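Local coordinates for protein cellulase IBT99 (Metagenomes, PDB 6WBT) that probably hydrolyses 6-phospho-alpha-glucosides as a family 4 glycosidase, binding NAD, manganese and glucose 6-phosphate, at residues A349-I361 and V373-E387. Residues are numbered along the deposited sequence; the frame is centred on the assembly and turned at random.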
ATOM      1  N   ALA A 349       5.478  -9.324  -3.170  1.00 43.47           N
ATOM      2  CA  ALA A 349       5.140 -10.661  -3.647  1.00 46.64           C
ATOM      3  C   ALA A 349       3.799 -11.113  -3.083  1.00 46.93           C
ATOM      4  O   ALA A 349       2.897 -11.509  -3.831  1.00 48.56           O
ATOM      5  CB  ALA A 349       6.248 -11.645  -3.276  1.00 47.98           C
ATOM      6  N   ILE A 350       3.654 -11.065  -1.763  1.00 44.84           N
ATOM      7  CA  ILE A 350       2.366 -11.217  -1.097  1.00 43.21           C
ATOM      8  C   ILE A 350       1.922  -9.817  -0.692  1.00 41.79           C
ATOM      9  O   ILE A 350       2.535  -9.188   0.177  1.00 39.95           O
ATOM     10  CB  ILE A 350       2.456 -12.158   0.111  1.00 43.52           C
ATOM     11  CG1 ILE A 350       3.011 -13.520  -0.313  1.00 42.82           C
ATOM     12  CG2 ILE A 350       1.090 -12.319   0.762  1.00 43.39           C
ATOM     13  CD1 ILE A 350       3.146 -14.512   0.826  1.00 42.23           C
ATOM     14  N   GLU A 351       0.851  -9.326  -1.325  1.00 42.11           N
ATOM     15  CA  GLU A 351       0.524  -7.904  -1.244  1.00 44.22           C
ATOM     16  C   GLU A 351       0.096  -7.492   0.160  1.00 43.54           C
ATOM     17  O   GLU A 351       0.425  -6.390   0.613  1.00 41.17           O
ATOM     18  CB  GLU A 351      -0.571  -7.557  -2.253  1.00 46.51           C
ATOM     19  CG  GLU A 351      -0.224  -6.389  -3.167  1.00 48.08           C
ATOM     20  CD  GLU A 351      -1.448  -5.765  -3.810  1.00 50.67           C
ATOM     21  OE1 GLU A 351      -1.748  -4.589  -3.510  1.00 51.88           O
ATOM     22  OE2 GLU A 351      -2.116  -6.453  -4.609  1.00 51.84           O
ATOM     23  N   ASN A 352      -0.641  -8.353   0.864  1.00 44.88           N
ATOM     24  CA  ASN A 352      -1.162  -7.986   2.178  1.00 43.20           C
ATOM     25  C   ASN A 352      -0.086  -7.912   3.253  1.00 43.43           C
ATOM     26  O   ASN A 352      -0.405  -7.540   4.387  1.00 47.87           O
ATOM     27  CB  ASN A 352      -2.241  -8.976   2.620  1.00 43.37           C
ATOM     28  CG  ASN A 352      -2.818  -9.763   1.467  1.00 43.71           C
ATOM     29  OD1 ASN A 352      -2.198 -10.708   0.980  1.00 44.50           O
ATOM     30  ND2 ASN A 352      -4.014  -9.389   1.031  1.00 44.20           N
ATOM     31  N   LEU A 353       1.162  -8.247   2.942  1.00 41.68           N
ATOM     32  CA  LEU A 353       2.223  -8.305   3.934  1.00 41.77           C
ATOM     33  C   LEU A 353       3.228  -7.181   3.724  1.00 42.88           C
ATOM     34  O   LEU A 353       3.300  -6.566   2.656  1.00 43.18           O
ATOM     35  CB  LEU A 353       2.933  -9.661   3.890  1.00 40.83           C
ATOM     36  CG  LEU A 353       2.035 -10.861   4.196  1.00 38.56           C
ATOM     37  CD1 LEU A 353       2.812 -12.157   4.056  1.00 37.95           C
ATOM     38  CD2 LEU A 353       1.434 -10.734   5.587  1.00 39.50           C
ATOM     39  N   SER A 354       4.010  -6.922   4.770  1.00 44.33           N
ATOM     40  CA  SER A 354       5.012  -5.869   4.731  1.00 44.63           C
ATOM     41  C   SER A 354       6.128  -6.224   3.751  1.00 44.30           C
ATOM     42  O   SER A 354       6.273  -7.370   3.317  1.00 43.83           O
ATOM     43  CB  SER A 354       5.587  -5.629   6.127  1.00 45.65           C
ATOM     44  OG  SER A 354       4.570  -5.229   7.033  1.00 46.33           O
ATOM     45  N   ASP A 355       6.926  -5.213   3.401  1.00 44.69           N
ATOM     46  CA  ASP A 355       7.980  -5.425   2.413  1.00 43.05           C
ATOM     47  C   ASP A 355       9.105  -6.286   2.974  1.00 40.67           C
ATOM     48  O   ASP A 355       9.603  -7.189   2.291  1.00 42.85           O
ATOM     49  CB  ASP A 355       8.525  -4.081   1.930  1.00 44.19           C
ATOM     50  CG  ASP A 355       7.427  -3.102   1.565  1.00 47.19           C
ATOM     51  OD1 ASP A 355       6.240  -3.426   1.783  1.00 48.95           O
ATOM     52  OD2 ASP A 355       7.749  -2.007   1.058  1.00 48.37           O
ATOM     53  N   ASP A 356       9.515  -6.031   4.216  1.00 38.17           N
ATOM     54  CA  ASP A 356      10.633  -6.739   4.829  1.00 37.95           C
ATOM     55  C   ASP A 356      10.243  -8.097   5.397  1.00 37.89           C
ATOM     56  O   ASP A 356      11.024  -8.682   6.157  1.00 39.05           O
ATOM     57  CB  ASP A 356      11.262  -5.878   5.928  1.00 38.33           C
ATOM     58  CG  ASP A 356      10.288  -5.548   7.041  1.00 39.61           C
ATOM     59  OD1 ASP A 356       9.068  -5.510   6.776  1.00 40.96           O
ATOM     60  OD2 ASP A 356      10.743  -5.326   8.183  1.00 41.21           O
ATOM     61  N   ALA A 357       9.065  -8.610   5.054  1.00 35.56           N
ATOM     62  CA  ALA A 357       8.657  -9.939   5.489  1.00 33.67           C
ATOM     63  C   ALA A 357       9.319 -10.985   4.603  1.00 35.52           C
ATOM     64  O   ALA A 357       9.171 -10.953   3.376  1.00 36.12           O
ATOM     65  CB  ALA A 357       7.139 -10.076   5.443  1.00 31.45           C
ATOM     66  N   THR A 358      10.050 -11.913   5.219  1.00 36.45           N
ATOM     67  CA  THR A 358      10.739 -12.969   4.480  1.00 38.83           C
ATOM     68  C   THR A 358       9.773 -14.131   4.301  1.00 41.68           C
ATOM     69  O   THR A 358       9.664 -15.017   5.149  1.00 42.55           O
ATOM     70  CB  THR A 358      12.012 -13.395   5.200  1.00 38.28           C
ATOM     71  OG1 THR A 358      11.761 -13.494   6.608  1.00 38.30           O
ATOM     72  CG2 THR A 358      13.121 -12.387   4.950  1.00 40.17           C
ATOM     73  N   VAL A 359       9.067 -14.125   3.179  1.00 41.28           N
ATOM     74  CA  VAL A 359       8.062 -15.135   2.877  1.00 41.00           C
ATOM     75  C   VAL A 359       8.716 -16.297   2.147  1.00 42.46           C
ATOM     76  O   VAL A 359       9.757 -16.152   1.496  1.00 41.34           O
ATOM     77  CB  VAL A 359       6.907 -14.531   2.052  1.00 40.28           C
ATOM     78  CG1 VAL A 359       6.152 -13.503   2.876  1.00 39.44           C
ATOM     79  CG2 VAL A 359       7.446 -13.905   0.774  1.00 39.17           C
ATOM     80  N   GLU A 360       8.093 -17.468   2.257  1.00 45.96           N
ATOM     81  CA  GLU A 360       8.556 -18.695   1.613  1.00 47.61           C
ATOM     82  C   GLU A 360       7.598 -19.003   0.466  1.00 44.67           C
ATOM     83  O   GLU A 360       6.497 -19.518   0.685  1.00 45.60           O
ATOM     84  CB  GLU A 360       8.625 -19.839   2.622  1.00 51.09           C
ATOM     85  CG  GLU A 360       9.088 -21.166   2.043  1.00 57.12           C
ATOM     86  CD  GLU A 360       9.403 -22.188   3.120  1.00 62.38           C
ATOM     87  OE1 GLU A 360      10.509 -22.125   3.699  1.00 64.31           O
ATOM     88  OE2 GLU A 360       8.543 -23.050   3.395  1.00 63.90           O
ATOM     89  N   ILE A 361       8.019 -18.686  -0.755  1.00 40.88           N
ATOM     90  CA  ILE A 361       7.162 -18.784  -1.936  1.00 41.81           C
ATOM     91  C   ILE A 361       7.942 -19.432  -3.068  1.00 45.61           C
ATOM     92  O   ILE A 361       9.181 -19.455  -3.057  1.00 48.88           O
ATOM     93  CB  ILE A 361       6.639 -17.400  -2.375  1.00 38.71           C
ATOM     94  CG1 ILE A 361       7.805 -16.432  -2.585  1.00 35.85           C
ATOM     95  CG2 ILE A 361       5.656 -16.849  -1.352  1.00 37.15           C
ATOM     96  CD1 ILE A 361       7.385 -15.081  -3.109  1.00 35.96           C
ATOM     97  N   VAL A 373       7.656 -15.471  -7.972  1.00 43.86           N
ATOM     98  CA  VAL A 373       6.422 -15.217  -8.704  1.00 43.96           C
ATOM     99  C   VAL A 373       5.499 -14.344  -7.865  1.00 41.50           C
ATOM    100  O   VAL A 373       5.502 -14.397  -6.629  1.00 41.31           O
ATOM    101  CB  VAL A 373       5.740 -16.542  -9.101  1.00 45.19           C
ATOM    102  CG1 VAL A 373       6.626 -17.328 -10.054  1.00 46.45           C
ATOM    103  CG2 VAL A 373       5.415 -17.366  -7.864  1.00 45.16           C
ATOM    104  N   ARG A 374       4.701 -13.524  -8.544  1.00 39.08           N
ATOM    105  CA  ARG A 374       3.744 -12.643  -7.877  1.00 36.89           C
ATOM    106  C   ARG A 374       2.600 -13.490  -7.334  1.00 37.07           C
ATOM    107  O   ARG A 374       1.726 -13.932  -8.083  1.00 39.03           O
ATOM    108  CB  ARG A 374       3.241 -11.576  -8.843  1.00 36.45           C
ATOM    109  CG  ARG A 374       2.425 -10.469  -8.187  1.00 33.59           C
ATOM    110  CD  ARG A 374       0.925 -10.703  -8.318  1.00 31.27           C
ATOM    111  NE  ARG A 374       0.452 -10.511  -9.686  1.00 31.76           N
ATOM    112  CZ  ARG A 374       0.208 -11.498 -10.541  1.00 33.20           C
ATOM    113  NH1 ARG A 374       0.387 -12.759 -10.171  1.00 32.39           N
ATOM    114  NH2 ARG A 374      -0.219 -11.225 -11.767  1.00 34.57           N
ATOM    115  N   VAL A 375       2.603 -13.720  -6.021  1.00 35.23           N
ATOM    116  CA  VAL A 375       1.588 -14.574  -5.413  1.00 35.01           C
ATOM    117  C   VAL A 375       0.244 -13.857  -5.368  1.00 33.67           C
ATOM    118  O   VAL A 375      -0.796 -14.430  -5.714  1.00 34.04           O
ATOM    119  CB  VAL A 375       2.037 -15.021  -4.011  1.00 36.65           C
ATOM    120  CG1 VAL A 375       0.982 -15.913  -3.375  1.00 37.11           C
ATOM    121  CG2 VAL A 375       3.376 -15.740  -4.091  1.00 38.02           C
ATOM    122  N   GLY A 376       0.243 -12.602  -4.944  1.00 33.65           N
ATOM    123  CA  GLY A 376      -0.980 -11.846  -4.802  1.00 31.78           C
ATOM    124  C   GLY A 376      -1.446 -11.766  -3.362  1.00 31.37           C
ATOM    125  O   GLY A 376      -0.682 -11.938  -2.409  1.00 30.82           O
ATOM    126  N   SER A 377      -2.742 -11.505  -3.213  1.00 33.65           N
ATOM    127  CA  SER A 377      -3.337 -11.353  -1.893  1.00 35.86           C
ATOM    128  C   SER A 377      -3.726 -12.705  -1.307  1.00 37.87           C
ATOM    129  O   SER A 377      -4.146 -13.615  -2.028  1.00 42.16           O
ATOM    130  CB  SER A 377      -4.561 -10.441  -1.963  1.00 38.68           C
ATOM    131  OG  SER A 377      -4.175  -9.082  -2.084  1.00 40.84           O
ATOM    132  N   ILE A 378      -3.581 -12.830   0.009  1.00 33.83           N
ATOM    133  CA  ILE A 378      -3.966 -14.042   0.727  1.00 33.84           C
ATOM    134  C   ILE A 378      -5.164 -13.714   1.610  1.00 35.03           C
ATOM    135  O   ILE A 378      -5.316 -12.560   2.038  1.00 34.63           O
ATOM    136  CB  ILE A 378      -2.792 -14.603   1.547  1.00 33.01           C
ATOM    137  CG1 ILE A 378      -2.355 -13.603   2.619  1.00 31.65           C
ATOM    138  CG2 ILE A 378      -1.624 -14.951   0.631  1.00 29.94           C
ATOM    139  CD1 ILE A 378      -1.220 -14.099   3.492  1.00 29.65           C
ATOM    140  N   PRO A 379      -6.043 -14.675   1.896  1.00 36.08           N
ATOM    141  CA  PRO A 379      -7.238 -14.374   2.697  1.00 36.41           C
ATOM    142  C   PRO A 379      -6.889 -13.956   4.119  1.00 37.72           C
ATOM    143  O   PRO A 379      -5.741 -14.020   4.565  1.00 38.72           O
ATOM    144  CB  PRO A 379      -8.033 -15.687   2.669  1.00 34.85           C
ATOM    145  CG  PRO A 379      -7.064 -16.732   2.229  1.00 35.71           C
ATOM    146  CD  PRO A 379      -6.067 -16.044   1.355  1.00 36.53           C
ATOM    147  N   ARG A 380      -7.927 -13.528   4.845  1.00 35.94           N
ATOM    148  CA  ARG A 380      -7.722 -12.849   6.124  1.00 36.59           C
ATOM    149  C   ARG A 380      -7.147 -13.783   7.184  1.00 37.41           C
ATOM    150  O   ARG A 380      -6.252 -13.387   7.941  1.00 38.80           O
ATOM    151  CB  ARG A 380      -9.039 -12.236   6.607  1.00 35.97           C
ATOM    152  CG  ARG A 380      -9.007 -11.754   8.050  1.00 36.40           C
ATOM    153  CD  ARG A 380     -10.343 -11.168   8.482  1.00 37.69           C
ATOM    154  NE  ARG A 380     -10.471  -9.754   8.138  1.00 38.61           N
ATOM    155  CZ  ARG A 380     -11.113  -9.294   7.070  1.00 38.50           C
ATOM    156  NH1 ARG A 380     -11.697 -10.137   6.228  1.00 39.12           N
ATOM    157  NH2 ARG A 380     -11.175  -7.989   6.843  1.00 28.22           N
ATOM    158  N   PHE A 381      -7.647 -15.019   7.262  1.00 37.56           N
ATOM    159  CA  PHE A 381      -7.212 -15.926   8.322  1.00 36.39           C
ATOM    160  C   PHE A 381      -5.718 -16.210   8.253  1.00 33.80           C
ATOM    161  O   PHE A 381      -5.075 -16.410   9.290  1.00 32.56           O
ATOM    162  CB  PHE A 381      -7.998 -17.235   8.255  1.00 35.56           C
ATOM    163  CG  PHE A 381      -7.471 -18.303   9.172  1.00 36.21           C
ATOM    164  CD1 PHE A 381      -7.553 -18.156  10.547  1.00 34.83           C
ATOM    165  CD2 PHE A 381      -6.894 -19.454   8.661  1.00 37.93           C
ATOM    166  CE1 PHE A 381      -7.072 -19.135  11.394  1.00 35.77           C
ATOM    167  CE2 PHE A 381      -6.409 -20.438   9.503  1.00 37.52           C
ATOM    168  CZ  PHE A 381      -6.498 -20.278  10.872  1.00 36.17           C
ATOM    169  N   TYR A 382      -5.147 -16.228   7.051  1.00 32.99           N
ATOM    170  CA  TYR A 382      -3.727 -16.504   6.893  1.00 31.62           C
ATOM    171  C   TYR A 382      -2.876 -15.243   6.917  1.00 32.59           C
ATOM    172  O   TYR A 382      -1.672 -15.330   7.180  1.00 35.24           O
ATOM    173  CB  TYR A 382      -3.494 -17.277   5.594  1.00 33.23           C
ATOM    174  CG  TYR A 382      -4.397 -18.482   5.477  1.00 36.92           C
ATOM    175  CD1 TYR A 382      -4.051 -19.689   6.062  1.00 37.99           C
ATOM    176  CD2 TYR A 382      -5.607 -18.403   4.805  1.00 38.24           C
ATOM    177  CE1 TYR A 382      -4.878 -20.790   5.969  1.00 39.87           C
ATOM    178  CE2 TYR A 382      -6.442 -19.498   4.705  1.00 40.09           C
ATOM    179  CZ  TYR A 382      -6.071 -20.689   5.290  1.00 42.30           C
ATOM    180  OH  TYR A 382      -6.895 -21.785   5.199  1.00 45.37           O
ATOM    181  N   LYS A 383      -3.473 -14.080   6.654  1.00 30.04           N
ATOM    182  CA  LYS A 383      -2.758 -12.822   6.839  1.00 31.25           C
ATOM    183  C   LYS A 383      -2.508 -12.553   8.318  1.00 33.64           C
ATOM    184  O   LYS A 383      -1.384 -12.229   8.719  1.00 34.25           O
ATOM    185  CB  LYS A 383      -3.543 -11.672   6.209  1.00 31.07           C
ATOM    186  CG  LYS A 383      -3.026 -10.290   6.582  1.00 30.06           C
ATOM    187  CD  LYS A 383      -3.958  -9.198   6.079  1.00 30.66           C
ATOM    188  CE  LYS A 383      -3.540  -7.827   6.592  1.00 32.00           C
ATOM    189  NZ  LYS A 383      -2.179  -7.444   6.130  1.00 29.72           N
ATOM    190  N   GLY A 384      -3.548 -12.690   9.145  1.00 33.25           N
ATOM    191  CA  GLY A 384      -3.405 -12.398  10.561  1.00 32.78           C
ATOM    192  C   GLY A 384      -2.429 -13.316  11.269  1.00 32.92           C
ATOM    193  O   GLY A 384      -1.744 -12.896  12.206  1.00 34.68           O
ATOM    194  N   LEU A 385      -2.349 -14.576  10.837  1.00 34.70           N
ATOM    195  CA  LEU A 385      -1.385 -15.499  11.427  1.00 36.27           C
ATOM    196  C   LEU A 385       0.041 -15.125  11.044  1.00 36.90           C
ATOM    197  O   LEU A 385       0.949 -15.175  11.882  1.00 37.24           O
ATOM    198  CB  LEU A 385      -1.700 -16.932  10.997  1.00 37.37           C
ATOM    199  CG  LEU A 385      -2.904 -17.599  11.664  1.00 37.48           C
ATOM    200  CD1 LEU A 385      -3.198 -18.942  11.017  1.00 38.37           C
ATOM    201  CD2 LEU A 385      -2.655 -17.767  13.155  1.00 36.35           C
ATOM    202  N   ILE A 386       0.259 -14.747   9.781  1.00 37.52           N
ATOM    203  CA  ILE A 386       1.597 -14.361   9.347  1.00 38.16           C
ATOM    204  C   ILE A 386       1.979 -13.001   9.918  1.00 39.90           C
ATOM    205  O   ILE A 386       3.148 -12.766  10.249  1.00 41.12           O
ATOM    206  CB  ILE A 386       1.682 -14.381   7.809  1.00 37.10           C
ATOM    207  CG1 ILE A 386       1.451 -15.800   7.284  1.00 35.77           C
ATOM    208  CG2 ILE A 386       3.030 -13.862   7.331  1.00 36.59           C
ATOM    209  CD1 ILE A 386       1.427 -15.898   5.775  1.00 33.84           C
ATOM    210  N   GLU A 387       1.011 -12.090  10.060  1.00 39.23           N
ATOM    211  CA  GLU A 387       1.308 -10.775  10.620  1.00 40.19           C
ATOM    212  C   GLU A 387       1.809 -10.882  12.055  1.00 42.21           C
ATOM    213  O   GLU A 387       2.686 -10.118  12.473  1.00 44.16           O
ATOM    214  CB  GLU A 387       0.070  -9.877  10.555  1.00 37.90           C
ATOM    215  CG  GLU A 387      -0.261  -9.343   9.167  1.00 39.33           C
ATOM    216  CD  GLU A 387       0.681  -8.245   8.709  1.00 42.21           C
ATOM    217  OE1 GLU A 387       1.559  -7.835   9.497  1.00 42.48           O
ATOM    218  OE2 GLU A 387       0.540  -7.788   7.555  1.00 42.83           O
TER
HETATM  219  O   HOH W   1       1.275  -5.591   6.535  1.00 36.02           O
HETATM  220  O   HOH W   2       4.170  -8.252   7.609  1.00 38.52           O
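N352, inside the type I beta turn I350-L353, reaches across to the backbone of I378, joining the loop before strand 358-366 to the run leading into helix 380-402 in the C-terminal domain of a family 4 glycosidase. Its OD1 accepts I378 N at 2.7 Å, the donor nitrogen lying 29° out of the plane of the N352 amide carbonyl, while ND2 lies 3.1 Å from S377 OG. With an alanine here, I378 N would probably be left without this acceptor. Backbone bonds continue the join: G376 N and, weakly, V375 N donate to A349 O, and E351 N donates to G376 O. Apolar contacts lie along the same seam. With chi1 at -56°, I350 keeps CG1 beside its backbone N and CG2 anti to it, where CG2 touches I378 CG2 at 3.8 Å, and both isoleucines also pack on F197; I361 CG2 rests against V375 CG2, and L353 crosses I386 at about a right angle, CD1 to CG2 3.7 Å. Charged groups lie beside the turn, next to a subunit interface: K383 and E387 form a salt bridge, K383 also forms a long, weak ion pair with E387 of the second subunit, and E387 with that subunit's K383. A water bridges E387 to S354, donating to E387 OE1 at 3.2 Å and accepting from S354 N at 3.1 Å.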